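Local coordinates for protein peptidase (Yersinia bercovieri, PDB 5NYW) that is of uncertain function but, as an ancestral beta-subunit (Anbu) related to proteasome and HslV subunits, probably belongs to the Ntn-hydrolase peptidases, at residues His34-Pro39 with Leu61-Cys66. Sequence-based numbering, arbitrary orientation.
Sequences HLFQQP and LLQRRC. With SO4 (sulfate ion), chain B.
F36 reaches from strand 33-38 to segment 61-66, at the C-terminal part of helix 52-65 and just beyond, where L62, Q63 and C66 meet its ring. One aromatic side chain thus joins an edge strand to the helix packed on its sheet. CB points toward the helix, and with CG anti to the carbonyl carbon and beside the backbone N (chi1 -61°) the ring reaches the stem of Q63. On one side of the ring CD2 lies 4.2 Å from C66 SG, an oblique sulfur-aromatic contact with the sulfur 5.4 Å from the ring centroid. Further out, CE2 makes the closest approach, 3.7 Å to Q63 CG, and at the tip CZ lies 3.9 Å from the same Q63 CG and 4.2 Å from L62 CB. Q63 crosses the phenylalanine at about a right angle; its chain stays extended beyond CG, and its amide plane is turned 52° from the ring. That extension carries Q63 NE2 to 4.2 Å from H34 ND1, a loose approach, while H34 NE2 is hydrogen-bonded to the carbonyl of R31. No hydrogen bond links the two segments, so the join rests on van der Waals contact. R65 NE gives a weak hydrogen bond to O3 of a sulfate probably left by the crystallisation liquor. Strand 33-38, at one edge of a five-stranded antiparallel sheet within the chain, pairs with strand 42-50, whose L44 and V46 also touch F36, while L62 packs onto L87 of helix 80-98.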
loop_
_atom_site.group_PDB
_atom_site.type_symbol
_atom_site.label_atom_id
_atom_site.label_comp_id
_atom_site.label_asym_id
_atom_site.label_seq_id
_atom_site.Cartn_x
_atom_site.Cartn_y
_atom_site.Cartn_z
ATOM N N HIS L 34 33.909 16.977 -21.358
ATOM C CA HIS L 34 34.889 16.445 -20.417
ATOM C C HIS L 34 35.479 15.154 -20.953
ATOM O O HIS L 34 34.818 14.440 -21.707
ATOM C CB HIS L 34 34.238 16.252 -19.049
ATOM C CG HIS L 34 33.864 17.543 -18.384
ATOM N ND1 HIS L 34 34.722 18.220 -17.541
ATOM C CD2 HIS L 34 32.755 18.305 -18.482
ATOM C CE1 HIS L 34 34.137 19.327 -17.121
ATOM N NE2 HIS L 34 32.946 19.413 -17.684
ATOM N N LEU L 35 36.729 14.865 -20.590
ATOM C CA LEU L 35 37.457 13.750 -21.211
ATOM C C LEU L 35 37.841 12.646 -20.244
ATOM O O LEU L 35 38.297 12.915 -19.137
ATOM C CB LEU L 35 38.736 14.253 -21.880
ATOM C CG LEU L 35 38.662 14.976 -23.223
ATOM C CD1 LEU L 35 40.038 15.513 -23.561
ATOM C CD2 LEU L 35 38.159 14.057 -24.317
ATOM N N PHE L 36 37.692 11.400 -20.675
ATOM C CA PHE L 36 38.213 10.290 -19.883
ATOM C C PHE L 36 39.141 9.445 -20.739
ATOM O O PHE L 36 38.699 8.731 -21.652
ATOM C CB PHE L 36 37.077 9.443 -19.285
ATOM C CG PHE L 36 36.185 10.215 -18.359
ATOM C CD1 PHE L 36 35.178 11.023 -18.854
ATOM C CD2 PHE L 36 36.398 10.183 -16.994
ATOM C CE1 PHE L 36 34.363 11.748 -18.003
ATOM C CE2 PHE L 36 35.602 10.905 -16.131
ATOM C CZ PHE L 36 34.576 11.696 -16.636
ATOM N N GLN L 37 40.438 9.570 -20.456
ATOM C CA GLN L 37 41.449 9.021 -21.337
ATOM C C GLN L 37 42.489 8.117 -20.656
ATOM O O GLN L 37 43.074 8.485 -19.640
ATOM C CB GLN L 37 42.186 10.141 -22.058
ATOM C CG GLN L 37 43.248 9.567 -22.973
ATOM C CD GLN L 37 44.031 10.596 -23.713
ATOM O OE1 GLN L 37 44.069 11.767 -23.328
ATOM N NE2 GLN L 37 44.645 10.179 -24.816
ATOM N N GLN L 38 42.727 6.949 -21.248
ATOM C CA GLN L 38 43.881 6.130 -20.897
ATOM C C GLN L 38 44.626 5.829 -22.185
ATOM O O GLN L 38 44.179 4.992 -22.976
ATOM C CB GLN L 38 43.487 4.837 -20.207
ATOM C CG GLN L 38 44.674 4.075 -19.636
ATOM C CD GLN L 38 44.265 3.095 -18.552
ATOM O OE1 GLN L 38 43.120 3.095 -18.103
ATOM N NE2 GLN L 38 45.208 2.256 -18.117
ATOM N N PRO L 39 45.763 6.515 -22.402
ATOM C CA PRO L 39 46.520 6.481 -23.660
ATOM C C PRO L 39 46.817 5.065 -24.178
ATOM O O PRO L 39 47.344 4.205 -23.460
ATOM C CB PRO L 39 47.815 7.233 -23.314
ATOM C CG PRO L 39 47.870 7.302 -21.821
ATOM C CD PRO L 39 46.429 7.355 -21.392
ATOM N N LEU L 61 31.387 12.862 -9.693
ATOM C CA LEU L 61 31.286 11.511 -9.140
ATOM C C LEU L 61 31.984 10.476 -10.034
ATOM O O LEU L 61 32.598 9.544 -9.531
ATOM C CB LEU L 61 29.821 11.102 -8.902
ATOM C CG LEU L 61 29.056 11.649 -7.682
ATOM C CD1 LEU L 61 27.625 11.146 -7.675
ATOM C CD2 LEU L 61 29.738 11.321 -6.355
ATOM N N LEU L 62 31.862 10.617 -11.353
ATOM C CA LEU L 62 32.527 9.702 -12.287
ATOM C C LEU L 62 34.046 9.812 -12.223
ATOM O O LEU L 62 34.747 8.799 -12.297
ATOM C CB LEU L 62 32.077 9.962 -13.720
ATOM C CG LEU L 62 30.652 9.549 -14.063
ATOM C CD1 LEU L 62 30.237 10.130 -15.398
ATOM C CD2 LEU L 62 30.577 8.047 -14.110
ATOM N N GLN L 63 34.533 11.048 -12.100
ATOM C CA GLN L 63 35.958 11.359 -12.031
ATOM C C GLN L 63 36.572 10.817 -10.748
ATOM O O GLN L 63 37.672 10.269 -10.752
ATOM C CB GLN L 63 36.171 12.865 -12.089
ATOM C CG GLN L 63 35.909 13.480 -13.451
ATOM C CD GLN L 63 35.889 14.990 -13.387
ATOM O OE1 GLN L 63 35.641 15.571 -12.330
ATOM N NE2 GLN L 63 36.108 15.637 -14.527
ATOM N N ARG L 64 35.852 10.981 -9.646
ATOM C CA ARG L 64 36.321 10.517 -8.342
ATOM C C ARG L 64 36.389 8.990 -8.273
ATOM O O ARG L 64 37.347 8.423 -7.747
ATOM C CB ARG L 64 35.403 11.056 -7.230
ATOM C CG ARG L 64 36.089 11.914 -6.170
ATOM C CD ARG L 64 37.038 11.091 -5.320
ATOM N NE ARG L 64 36.615 9.691 -5.226
ATOM C CZ ARG L 64 37.326 8.711 -4.670
ATOM N NH1 ARG L 64 36.848 7.470 -4.654
ATOM N NH2 ARG L 64 38.510 8.968 -4.137
ATOM N N ARG L 65 35.385 8.332 -8.836
ATOM C CA ARG L 65 35.311 6.883 -8.790
ATOM C C ARG L 65 36.307 6.188 -9.729
ATOM O O ARG L 65 36.584 5.003 -9.572
ATOM C CB ARG L 65 33.880 6.451 -9.093
ATOM C CG ARG L 65 32.945 6.748 -7.935
ATOM C CD ARG L 65 31.477 6.656 -8.319
ATOM N NE ARG L 65 30.623 7.046 -7.201
ATOM C CZ ARG L 65 29.313 7.232 -7.290
ATOM N NH1 ARG L 65 28.683 7.057 -8.445
ATOM N NH2 ARG L 65 28.637 7.600 -6.224
ATOM N N CYS L 66 36.832 6.920 -10.703
ATOM C CA CYS L 66 37.884 6.402 -11.574
ATOM C C CYS L 66 39.204 6.163 -10.835
ATOM O O CYS L 66 40.084 5.451 -11.329
ATOM C CB CYS L 66 38.112 7.352 -12.749
ATOM S SG CYS L 66 36.970 7.104 -14.126
HETATM S S SO4 B . 32.104 6.552 -3.646
HETATM O O1 SO4 B . 31.070 5.593 -4.034
HETATM O O2 SO4 B . 33.365 6.204 -4.308
HETATM O O3 SO4 B . 31.721 7.915 -4.041
HETATM O O4 SO4 B . 32.263 6.487 -2.191
#